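Local structure of 3-ketosteroid-delta4-5alpha-dehydrogenase (Rhodococcus jostii, 4AT2) at residues G78-L82 and A284-H288; T260-N266 and H288-L294; L277-A283 and T444-T448. The protein catalyses the FAD-dependent 4,5-dehydrogenation of 3-keto-5alpha-steroids, probably as a step in bacterial steroid catabolism. One frame throughout, in Å; residues are numbered along the deposited sequence.

Contact 1 (G78-L82 and A284-H288). Unlike the reference sequence in segment 78-82: T80 (reference Ala). With FAD (flavin-adenine dinucleotide), chain D.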
# COMPACT_ATOMS: atom_id res chain seq x y z
N GLY A 78 7.39 -23.42 13.11
CA GLY A 78 7.27 -22.46 12.00
C GLY A 78 8.34 -21.38 12.04
O GLY A 78 9.46 -21.62 12.48
N ALA A 79 7.98 -20.18 11.58
CA ALA A 79 8.85 -19.01 11.68
C ALA A 79 9.07 -18.61 13.14
O ALA A 79 10.10 -18.04 13.49
CB ALA A 79 8.25 -17.84 10.91
N THR A 80 8.09 -18.92 13.99
CA THR A 80 8.19 -18.52 15.40
C THR A 80 9.45 -19.06 16.08
O THR A 80 10.14 -18.33 16.80
CB THR A 80 6.92 -18.92 16.18
OG1 THR A 80 5.77 -18.32 15.57
CG2 THR A 80 7.02 -18.47 17.63
N ALA A 81 9.74 -20.34 15.87
CA ALA A 81 10.89 -20.98 16.52
C ALA A 81 12.23 -20.41 16.04
O ALA A 81 13.27 -20.59 16.70
CB ALA A 81 10.83 -22.50 16.30
N LEU A 82 12.21 -19.70 14.91
CA LEU A 82 13.42 -19.07 14.34
C LEU A 82 13.54 -17.57 14.66
O LEU A 82 14.56 -16.94 14.35
CB LEU A 82 13.46 -19.29 12.83
CG LEU A 82 13.15 -20.69 12.28
CD1 LEU A 82 13.10 -20.69 10.76
CD2 LEU A 82 14.15 -21.73 12.77
N ALA A 284 11.03 -15.88 7.19
CA ALA A 284 11.84 -17.00 7.66
C ALA A 284 11.62 -18.31 6.90
O ALA A 284 12.59 -19.01 6.61
CB ALA A 284 11.62 -17.22 9.16
N ILE A 285 10.37 -18.64 6.58
CA ILE A 285 10.05 -19.95 5.99
C ILE A 285 9.22 -19.88 4.71
O ILE A 285 8.34 -19.02 4.58
CB ILE A 285 9.41 -20.92 7.02
CG1 ILE A 285 8.03 -20.44 7.47
CG2 ILE A 285 10.34 -21.11 8.23
CD1 ILE A 285 7.22 -21.47 8.25
N GLU A 286 9.48 -20.79 3.77
CA GLU A 286 8.80 -20.82 2.47
C GLU A 286 7.37 -21.35 2.51
O GLU A 286 6.61 -21.19 1.54
CB GLU A 286 9.63 -21.57 1.41
CG GLU A 286 9.77 -23.07 1.61
CD GLU A 286 10.53 -23.77 0.48
OE1 GLU A 286 11.42 -23.14 -0.14
OE2 GLU A 286 10.23 -24.95 0.20
N GLU A 287 6.98 -21.96 3.62
CA GLU A 287 5.60 -22.40 3.81
C GLU A 287 4.63 -21.22 3.95
O GLU A 287 3.41 -21.41 3.97
CB GLU A 287 5.50 -23.35 5.01
CG GLU A 287 6.11 -24.72 4.77
CD GLU A 287 7.63 -24.74 4.84
OE1 GLU A 287 8.24 -23.79 5.39
OE2 GLU A 287 8.23 -25.72 4.36
N HIS A 288 5.16 -20.00 4.03
CA HIS A 288 4.33 -18.79 4.05
C HIS A 288 3.93 -18.45 2.64
O HIS A 288 4.51 -17.55 2.01
CB HIS A 288 5.09 -17.63 4.69
CG HIS A 288 5.09 -17.65 6.21
ND1 HIS A 288 5.12 -16.52 6.95
CD2 HIS A 288 5.05 -18.71 7.13
CE1 HIS A 288 5.11 -16.83 8.26
NE2 HIS A 288 5.08 -18.17 8.37
PA FAD D . 4.44 -19.52 11.93
O1A FAD D . 5.04 -19.40 13.27
O2A FAD D . 5.33 -19.55 10.75
O5B FAD D . 3.52 -20.83 11.91
C5B FAD D . 2.75 -21.18 10.75
C4B FAD D . 2.78 -22.71 10.60
O4B FAD D . 1.86 -22.99 9.52
C3B FAD D . 4.16 -23.17 10.14
O3B FAD D . 4.62 -24.24 11.01
C2B FAD D . 3.93 -23.66 8.70
O2B FAD D . 4.80 -24.78 8.39
C1B FAD D . 2.46 -24.08 8.75
N9A FAD D . 1.80 -24.08 7.42
C8A FAD D . 2.01 -23.27 6.37
N7A FAD D . 1.17 -23.63 5.40
C5A FAD D . 0.42 -24.65 5.85
C6A FAD D . -0.57 -25.40 5.30
N6A FAD D . -0.97 -25.14 4.06
N1A FAD D . -1.16 -26.40 5.98
C2A FAD D . -0.77 -26.68 7.28
N3A FAD D . 0.25 -25.91 7.83
C4A FAD D . 0.82 -24.92 7.10
N1 FAD D . 8.29 -11.29 15.05
C2 FAD D . 8.16 -10.87 16.36
O2 FAD D . 7.08 -10.46 16.76
N3 FAD D . 9.27 -10.92 17.23
C4 FAD D . 10.51 -11.36 16.76
O4 FAD D . 11.46 -11.37 17.55
C4X FAD D . 10.63 -11.78 15.43
N5 FAD D . 11.82 -12.19 14.94
C5X FAD D . 11.97 -12.36 13.61
C6 FAD D . 13.24 -12.54 13.06
C7 FAD D . 13.40 -12.73 11.68
C7M FAD D . 14.71 -12.90 11.18
C8 FAD D . 12.27 -12.75 10.84
C8M FAD D . 12.36 -12.95 9.45
C9 FAD D . 11.00 -12.59 11.40
C9A FAD D . 10.85 -12.37 12.78
N10 FAD D . 9.62 -12.18 13.32
C10 FAD D . 9.52 -11.75 14.59
C1' FAD D . 8.36 -12.51 12.60
C2' FAD D . 7.74 -13.79 13.20
O2' FAD D . 8.77 -14.78 13.19
C3' FAD D . 6.55 -14.27 12.36
O3' FAD D . 5.80 -13.17 11.80
C4' FAD D . 5.62 -15.14 13.22
O4' FAD D . 6.40 -16.22 13.76
C5' FAD D . 4.48 -15.71 12.39
O5' FAD D . 3.60 -16.45 13.26
P FAD D . 2.48 -17.43 12.64
O1P FAD D . 1.58 -16.69 11.76
O2P FAD D . 1.93 -18.25 13.77
O3P FAD D . 3.37 -18.32 11.60

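Contact 2 (T260-N266 and H288-L294). With FAD (flavin-adenine dinucleotide), chain D.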
# COMPACT_ATOMS: atom_id res chain seq x y z
N THR A 260 -1.64 -20.50 9.54
CA THR A 260 -0.59 -21.01 8.64
C THR A 260 0.43 -19.96 8.17
O THR A 260 1.28 -20.26 7.35
CB THR A 260 -1.17 -21.69 7.39
OG1 THR A 260 -1.94 -20.74 6.65
CG2 THR A 260 -2.05 -22.87 7.77
N GLY A 261 0.33 -18.75 8.68
CA GLY A 261 1.35 -17.76 8.34
C GLY A 261 1.01 -16.88 7.16
O GLY A 261 -0.12 -16.86 6.69
N SER A 262 2.02 -16.17 6.67
CA SER A 262 1.84 -15.04 5.76
C SER A 262 1.85 -15.43 4.29
O SER A 262 1.82 -16.62 3.97
CB SER A 262 2.93 -14.00 6.03
OG SER A 262 4.17 -14.42 5.45
N PHE A 263 1.87 -14.43 3.41
CA PHE A 263 2.00 -14.67 1.97
C PHE A 263 3.35 -14.28 1.39
O PHE A 263 3.50 -14.19 0.18
CB PHE A 263 0.87 -14.01 1.15
CG PHE A 263 0.85 -12.49 1.17
CD1 PHE A 263 0.21 -11.79 2.20
CD2 PHE A 263 1.40 -11.76 0.11
CE1 PHE A 263 0.15 -10.39 2.18
CE2 PHE A 263 1.34 -10.37 0.09
CZ PHE A 263 0.71 -9.68 1.13
N ALA A 264 4.33 -14.08 2.27
CA ALA A 264 5.63 -13.52 1.86
C ALA A 264 6.31 -14.27 0.71
O ALA A 264 7.01 -13.66 -0.10
CB ALA A 264 6.58 -13.45 3.06
N TYR A 265 6.12 -15.59 0.64
CA TYR A 265 6.76 -16.37 -0.41
C TYR A 265 5.89 -16.69 -1.63
O TYR A 265 6.29 -17.43 -2.52
CB TYR A 265 7.49 -17.59 0.18
CG TYR A 265 8.77 -17.11 0.85
CD1 TYR A 265 9.84 -16.63 0.08
CD2 TYR A 265 8.90 -17.09 2.24
CE1 TYR A 265 11.00 -16.16 0.68
CE2 TYR A 265 10.07 -16.63 2.85
CZ TYR A 265 11.11 -16.16 2.06
OH TYR A 265 12.28 -15.68 2.63
N ASN A 266 4.72 -16.08 -1.68
CA ASN A 266 3.86 -16.18 -2.85
C ASN A 266 4.16 -15.00 -3.81
O ASN A 266 3.77 -13.87 -3.54
CB ASN A 266 2.39 -16.20 -2.41
CG ASN A 266 1.43 -16.41 -3.56
OD1 ASN A 266 1.59 -15.82 -4.63
ND2 ASN A 266 0.39 -17.23 -3.35
N HIS A 288 5.16 -20.00 4.03
CA HIS A 288 4.33 -18.79 4.05
C HIS A 288 3.93 -18.45 2.64
O HIS A 288 4.51 -17.55 2.01
CB HIS A 288 5.09 -17.63 4.69
CG HIS A 288 5.09 -17.65 6.21
ND1 HIS A 288 5.12 -16.52 6.95
CD2 HIS A 288 5.05 -18.71 7.13
CE1 HIS A 288 5.11 -16.83 8.26
NE2 HIS A 288 5.08 -18.17 8.37
N ASP A 289 2.95 -19.18 2.10
CA ASP A 289 2.59 -19.03 0.68
C ASP A 289 1.18 -18.47 0.45
O ASP A 289 0.67 -18.50 -0.67
CB ASP A 289 2.75 -20.37 -0.06
CG ASP A 289 1.83 -21.44 0.47
OD1 ASP A 289 0.94 -21.13 1.29
OD2 ASP A 289 1.99 -22.62 0.06
N GLY A 290 0.57 -17.97 1.52
CA GLY A 290 -0.71 -17.26 1.43
C GLY A 290 -1.93 -18.15 1.26
O GLY A 290 -3.04 -17.64 1.13
N ARG A 291 -1.73 -19.47 1.26
CA ARG A 291 -2.84 -20.39 0.97
C ARG A 291 -4.08 -20.16 1.84
O ARG A 291 -5.21 -20.18 1.31
CB ARG A 291 -2.39 -21.86 1.05
CG ARG A 291 -3.44 -22.88 0.60
CD ARG A 291 -3.50 -23.02 -0.91
NE ARG A 291 -4.50 -24.00 -1.35
CZ ARG A 291 -4.59 -24.47 -2.60
NH1 ARG A 291 -3.74 -24.06 -3.54
NH2 ARG A 291 -5.54 -25.35 -2.91
N SER A 292 -3.88 -19.95 3.15
CA SER A 292 -5.03 -19.75 4.04
C SER A 292 -5.77 -18.44 3.77
O SER A 292 -6.98 -18.38 3.94
CB SER A 292 -4.66 -19.85 5.51
OG SER A 292 -3.71 -18.88 5.87
N ILE A 293 -5.04 -17.41 3.34
CA ILE A 293 -5.69 -16.16 2.93
C ILE A 293 -6.58 -16.44 1.73
O ILE A 293 -7.75 -16.06 1.72
CB ILE A 293 -4.65 -15.04 2.62
CG1 ILE A 293 -3.93 -14.63 3.91
CG2 ILE A 293 -5.37 -13.85 2.00
CD1 ILE A 293 -2.66 -13.81 3.73
N LEU A 294 -6.04 -17.14 0.74
CA LEU A 294 -6.80 -17.44 -0.48
C LEU A 294 -8.00 -18.34 -0.22
O LEU A 294 -9.08 -18.12 -0.79
CB LEU A 294 -5.87 -18.04 -1.55
CG LEU A 294 -4.68 -17.18 -2.01
CD1 LEU A 294 -3.81 -17.97 -2.99
CD2 LEU A 294 -5.11 -15.84 -2.62
PA FAD D . 4.44 -19.52 11.93
O1A FAD D . 5.04 -19.40 13.27
O2A FAD D . 5.33 -19.55 10.75
O5B FAD D . 3.52 -20.83 11.91
C5B FAD D . 2.75 -21.18 10.75
C4B FAD D . 2.78 -22.71 10.60
O4B FAD D . 1.86 -22.99 9.52
C3B FAD D . 4.16 -23.17 10.14
O3B FAD D . 4.62 -24.24 11.01
C2B FAD D . 3.93 -23.66 8.70
O2B FAD D . 4.80 -24.78 8.39
C1B FAD D . 2.46 -24.08 8.75
N9A FAD D . 1.80 -24.08 7.42
C8A FAD D . 2.01 -23.27 6.37
N7A FAD D . 1.17 -23.63 5.40
C5A FAD D . 0.42 -24.65 5.85
C6A FAD D . -0.57 -25.40 5.30
N6A FAD D . -0.97 -25.14 4.06
N1A FAD D . -1.16 -26.40 5.98
C2A FAD D . -0.77 -26.68 7.28
N3A FAD D . 0.25 -25.91 7.83
C4A FAD D . 0.82 -24.92 7.10
N1 FAD D . 8.29 -11.29 15.05
C2 FAD D . 8.16 -10.87 16.36
O2 FAD D . 7.08 -10.46 16.76
N3 FAD D . 9.27 -10.92 17.23
C4 FAD D . 10.51 -11.36 16.76
O4 FAD D . 11.46 -11.37 17.55
C4X FAD D . 10.63 -11.78 15.43
N5 FAD D . 11.82 -12.19 14.94
C5X FAD D . 11.97 -12.36 13.61
C6 FAD D . 13.24 -12.54 13.06
C7 FAD D . 13.40 -12.73 11.68
C7M FAD D . 14.71 -12.90 11.18
C8 FAD D . 12.27 -12.75 10.84
C8M FAD D . 12.36 -12.95 9.45
C9 FAD D . 11.00 -12.59 11.40
C9A FAD D . 10.85 -12.37 12.78
N10 FAD D . 9.62 -12.18 13.32
C10 FAD D . 9.52 -11.75 14.59
C1' FAD D . 8.36 -12.51 12.60
C2' FAD D . 7.74 -13.79 13.20
O2' FAD D . 8.77 -14.78 13.19
C3' FAD D . 6.55 -14.27 12.36
O3' FAD D . 5.80 -13.17 11.80
C4' FAD D . 5.62 -15.14 13.22
O4' FAD D . 6.40 -16.22 13.76
C5' FAD D . 4.48 -15.71 12.39
O5' FAD D . 3.60 -16.45 13.26
P FAD D . 2.48 -17.43 12.64
O1P FAD D . 1.58 -16.69 11.76
O2P FAD D . 1.93 -18.25 13.77
O3P FAD D . 3.37 -18.32 11.60
O HOH W 1 0.98 -19.39 4.68
O HOH W 2 -1.27 -20.56 4.13
O HOH W 3 -1.69 -17.61 4.44

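Contact 3 (L277-A283 and T444-T448). With FAD (flavin-adenine dinucleotide), chain D.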
# COMPACT_ATOMS: atom_id res chain seq x y z
N LEU A 277 8.33 -5.36 -1.86
CA LEU A 277 9.15 -6.51 -1.44
C LEU A 277 9.69 -7.36 -2.58
O LEU A 277 10.44 -8.30 -2.35
CB LEU A 277 8.39 -7.42 -0.46
CG LEU A 277 8.20 -6.86 0.95
CD1 LEU A 277 7.57 -7.94 1.82
CD2 LEU A 277 9.50 -6.34 1.57
N ILE A 278 9.31 -7.04 -3.82
CA ILE A 278 9.82 -7.77 -4.98
C ILE A 278 11.35 -7.76 -4.96
O ILE A 278 11.98 -6.70 -4.90
CB ILE A 278 9.30 -7.19 -6.32
CG1 ILE A 278 7.80 -7.45 -6.47
CG2 ILE A 278 10.05 -7.80 -7.49
CD1 ILE A 278 7.13 -6.57 -7.52
N GLY A 279 11.93 -8.95 -4.97
CA GLY A 279 13.38 -9.11 -4.99
C GLY A 279 14.09 -8.91 -3.66
O GLY A 279 15.31 -8.95 -3.61
N ARG A 280 13.33 -8.69 -2.59
CA ARG A 280 13.96 -8.50 -1.27
C ARG A 280 13.22 -9.21 -0.13
O ARG A 280 12.89 -8.58 0.89
CB ARG A 280 14.18 -7.00 -0.97
CG ARG A 280 12.92 -6.15 -0.98
CD ARG A 280 13.25 -4.67 -0.75
NE ARG A 280 14.14 -4.14 -1.79
CZ ARG A 280 13.72 -3.61 -2.94
NH1 ARG A 280 12.42 -3.54 -3.22
NH2 ARG A 280 14.61 -3.16 -3.83
N PRO A 281 12.97 -10.52 -0.29
CA PRO A 281 12.30 -11.30 0.76
C PRO A 281 13.14 -11.43 2.03
O PRO A 281 14.36 -11.62 1.95
CB PRO A 281 12.13 -12.68 0.10
CG PRO A 281 13.28 -12.76 -0.84
CD PRO A 281 13.36 -11.38 -1.42
N GLY A 282 12.48 -11.31 3.18
CA GLY A 282 13.14 -11.46 4.47
C GLY A 282 12.47 -12.49 5.37
O GLY A 282 13.03 -12.84 6.42
N ALA A 283 11.29 -12.98 4.98
CA ALA A 283 10.53 -13.93 5.83
C ALA A 283 11.30 -15.23 6.06
O ALA A 283 12.12 -15.63 5.23
CB ALA A 283 9.15 -14.22 5.26
N THR A 444 17.82 -3.35 2.46
CA THR A 444 16.55 -3.69 3.10
C THR A 444 15.99 -5.02 2.61
O THR A 444 16.29 -5.47 1.50
CB THR A 444 15.51 -2.59 2.88
OG1 THR A 444 15.33 -2.39 1.47
CG2 THR A 444 15.96 -1.27 3.54
N LEU A 445 15.20 -5.65 3.47
CA LEU A 445 14.44 -6.84 3.08
C LEU A 445 13.30 -6.95 4.07
O LEU A 445 13.37 -6.38 5.16
CB LEU A 445 15.32 -8.10 3.12
CG LEU A 445 15.85 -8.62 4.46
CD1 LEU A 445 16.64 -9.89 4.23
CD2 LEU A 445 16.71 -7.58 5.19
N GLY A 446 12.23 -7.64 3.72
CA GLY A 446 11.10 -7.64 4.64
C GLY A 446 10.10 -8.75 4.48
O GLY A 446 10.29 -9.67 3.68
N PHE A 447 9.04 -8.66 5.28
CA PHE A 447 7.97 -9.65 5.26
C PHE A 447 6.61 -8.96 5.38
O PHE A 447 6.54 -7.77 5.72
CB PHE A 447 8.20 -10.78 6.31
CG PHE A 447 8.23 -10.33 7.76
CD1 PHE A 447 7.05 -10.05 8.46
CD2 PHE A 447 9.44 -10.26 8.45
CE1 PHE A 447 7.09 -9.66 9.80
CE2 PHE A 447 9.48 -9.88 9.78
CZ PHE A 447 8.30 -9.57 10.46
N THR A 448 5.55 -9.68 5.05
CA THR A 448 4.22 -9.09 4.90
C THR A 448 3.45 -9.07 6.22
O THR A 448 3.66 -9.95 7.07
CB THR A 448 3.41 -9.87 3.85
OG1 THR A 448 3.31 -11.25 4.24
CG2 THR A 448 4.10 -9.80 2.49
PA FAD D . 4.44 -19.52 11.93
O1A FAD D . 5.04 -19.40 13.27
O2A FAD D . 5.33 -19.55 10.75
O5B FAD D . 3.52 -20.83 11.91
C5B FAD D . 2.75 -21.18 10.75
C4B FAD D . 2.78 -22.71 10.60
O4B FAD D . 1.86 -22.99 9.52
C3B FAD D . 4.16 -23.17 10.14
O3B FAD D . 4.62 -24.24 11.01
C2B FAD D . 3.93 -23.66 8.70
O2B FAD D . 4.80 -24.78 8.39
C1B FAD D . 2.46 -24.08 8.75
N9A FAD D . 1.80 -24.08 7.42
C8A FAD D . 2.01 -23.27 6.37
N7A FAD D . 1.17 -23.63 5.40
C5A FAD D . 0.42 -24.65 5.85
C6A FAD D . -0.57 -25.40 5.30
N6A FAD D . -0.97 -25.14 4.06
N1A FAD D . -1.16 -26.40 5.98
C2A FAD D . -0.77 -26.68 7.28
N3A FAD D . 0.25 -25.91 7.83
C4A FAD D . 0.82 -24.92 7.10
N1 FAD D . 8.29 -11.29 15.05
C2 FAD D . 8.16 -10.87 16.36
O2 FAD D . 7.08 -10.46 16.76
N3 FAD D . 9.27 -10.92 17.23
C4 FAD D . 10.51 -11.36 16.76
O4 FAD D . 11.46 -11.37 17.55
C4X FAD D . 10.63 -11.78 15.43
N5 FAD D . 11.82 -12.19 14.94
C5X FAD D . 11.97 -12.36 13.61
C6 FAD D . 13.24 -12.54 13.06
C7 FAD D . 13.40 -12.73 11.68
C7M FAD D . 14.71 -12.90 11.18
C8 FAD D . 12.27 -12.75 10.84
C8M FAD D . 12.36 -12.95 9.45
C9 FAD D . 11.00 -12.59 11.40
C9A FAD D . 10.85 -12.37 12.78
N10 FAD D . 9.62 -12.18 13.32
C10 FAD D . 9.52 -11.75 14.59
C1' FAD D . 8.36 -12.51 12.60
C2' FAD D . 7.74 -13.79 13.20
O2' FAD D . 8.77 -14.78 13.19
C3' FAD D . 6.55 -14.27 12.36
O3' FAD D . 5.80 -13.17 11.80
C4' FAD D . 5.62 -15.14 13.22
O4' FAD D . 6.40 -16.22 13.76
C5' FAD D . 4.48 -15.71 12.39
O5' FAD D . 3.60 -16.45 13.26
P FAD D . 2.48 -17.43 12.64
O1P FAD D . 1.58 -16.69 11.76
O2P FAD D . 1.93 -18.25 13.77
O3P FAD D . 3.37 -18.32 11.60
O HOH W 4 16.99 -4.07 -0.78
O HOH W 5 9.82 -12.67 2.62

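Contact 1 (G78-L82 and A284-H288)
A284 begins the contact by setting its CB 3.8 Å from A79 CB, with L82 CD1 a little farther off on the same methyl. Both segments are loops of the FAD-binding domain, and the pyrophosphate of the cofactor is wedged at their meeting place. I285 splits its two branches. CG2 reaches L82 CD1 at 3.8 Å, the two side chains crossing at about a right angle, while CG1, held between the backbone N and carbonyl carbon (chi1 66°), brings CD1 to within 3.7 Å of A79 N, close to G78 CA. A CB on G78 would run into FAD O5B, and its positive phi suits glycine. From I285 the chain makes a type I turn to H288, and within it E287 lays its carbonyl O 3.3 Å from FAD C8A, at the adenine. At H288 the ring is turned edge-on to the phosphate: NE2 donates to FAD O2A at 2.8 Å, nearly straight at 172°, and the far nitrogen, ND1, is held by S262. A79 N gives the same O2A a second hydrogen bond of 2.8 Å. T80 takes the other oxygen, its OG1 donating to FAD O1A at 2.6 Å and accepting from FAD O4', while its backbone N also donates to O1A. With a phenylalanine in place of H288, O2A would probably be left with A79 N as its one donor from these two loops, and S262 OG would lose its imidazole mate. The chemistry is thus divided: methyls of A79, L82, A284 and I285 join the loops, whereas the N-H groups of A79, T80 and H288 and the hydroxyl of T80 turn to the phosphate, which probably spreads its negative charge over donors of both loops.

Contact 2 (T260-N266 and H288-L294)
F263 and G290 bring the two backbones to a CA-CA distance of 3.8 Å, and the chains are tied beside this crossing by Y265 N to H288 O, 2.9 Å, and by a weak bond from G290 N to S262 O. This is the loop leaving strand 255-258 of the parallel sheet in a Rossmann-like FAD domain, laid against the start of helix 291-297, with G290 at its N-cap position. S262 forms an ST turn, its OG accepting from A264 N at 3.2 Å. The same OG, placed by chi1 of 77° between its own backbone N and carbonyl carbon, meets H288 ND1 at 2.8 Å; either atom could be the donor. The imidazole is fixed further by what lies over one face: G261 CA makes a CH-pi contact 3.9 Å from the ring centroid, and S262 N sits above the plane near the rim. A CB on G261 would collide with NE2. N266 swings CG anti to its backbone N (chi1 -176°), and ND2 donates to D289 O at 3.0 Å, close to its own amide plane, while OD1 caps M269 N of the following helix. D289 has its own tasks: OD1 closes an Asx turn onto R291 N, and OD2 forms a salt bridge with R72. Farther into the helix, F263 CD1 and I293 CD1 touch, and L294 packs on V463 of the second subunit. T260 turns CG2 over the adenine, 3.6 Å from FAD C5A. Its hydroxyl faces S292, modelled in two conformers, so the pairing of S292 OG with T260 OG1 is doubtful. A water 2.6 Å from T260 OG1 joins the two segments here by accepting from S292 N.

Contact 3 (L277-A283 and T444-T448)
L277 forks its two methyls along G446: CD2 lies 3.7 Å from G446 CA, and CD1 runs on past the G446 carbonyl to meet T448 CG2 at 4.0 Å. A CB on G446 would sit tight against CD2. R280 and T444 lie side by side and point the same way. With CG between the backbone N and carbonyl carbon (chi1 59°), R280 rests CB on T444 O and CD 3.8 Å from T444 OG1. The chain then bends at chi3, so that NE gives its proton to a water lying at the guanidinium edge, in plane, which passes a hydrogen bond on to T444 O. Beyond, R280 NH1 is held by R276 O and T444 OG1 by N353. The backbones meet in a single beta bridge of P281 with G446, docking the loop on strand 444-452, the middle strand of a three-stranded antiparallel sheet: G446 N donates to R280 O at 3.1 Å and G282 N to G446 O at 2.8 Å. L445 lays CD1 alongside the loop, 3.8 Å from G282 CA. A283 CB butts against F447 CB at 3.7 Å, while the F447 ring leads off to the flavin and the bound steroid, with CE2 3.5 Å from FAD C9.

Overall arrangement
Contacts 2, 1 and 3, in that order, follow the FAD from adenine through phosphate to flavin. Contacts 1 and 2 have centres about 11 Å apart and share H288, which belongs to both the phosphate site and the crossing of 260-266 with 288-294; I285 O also rests 3.1 Å from Y265 CD2. Contact 3, centred about 14 Å from each of the others, leads directly into contact 1 along the chain at A283-A284. Its tie to contact 2 is a probable hydrogen bond of 2.6 Å between Y265 OH and A283 O, with S262 CB 3.3 Å from T448 OG1. The side chain of F447 lies about 4 Å from the bound androstenedione, that of A284 about 9 Å.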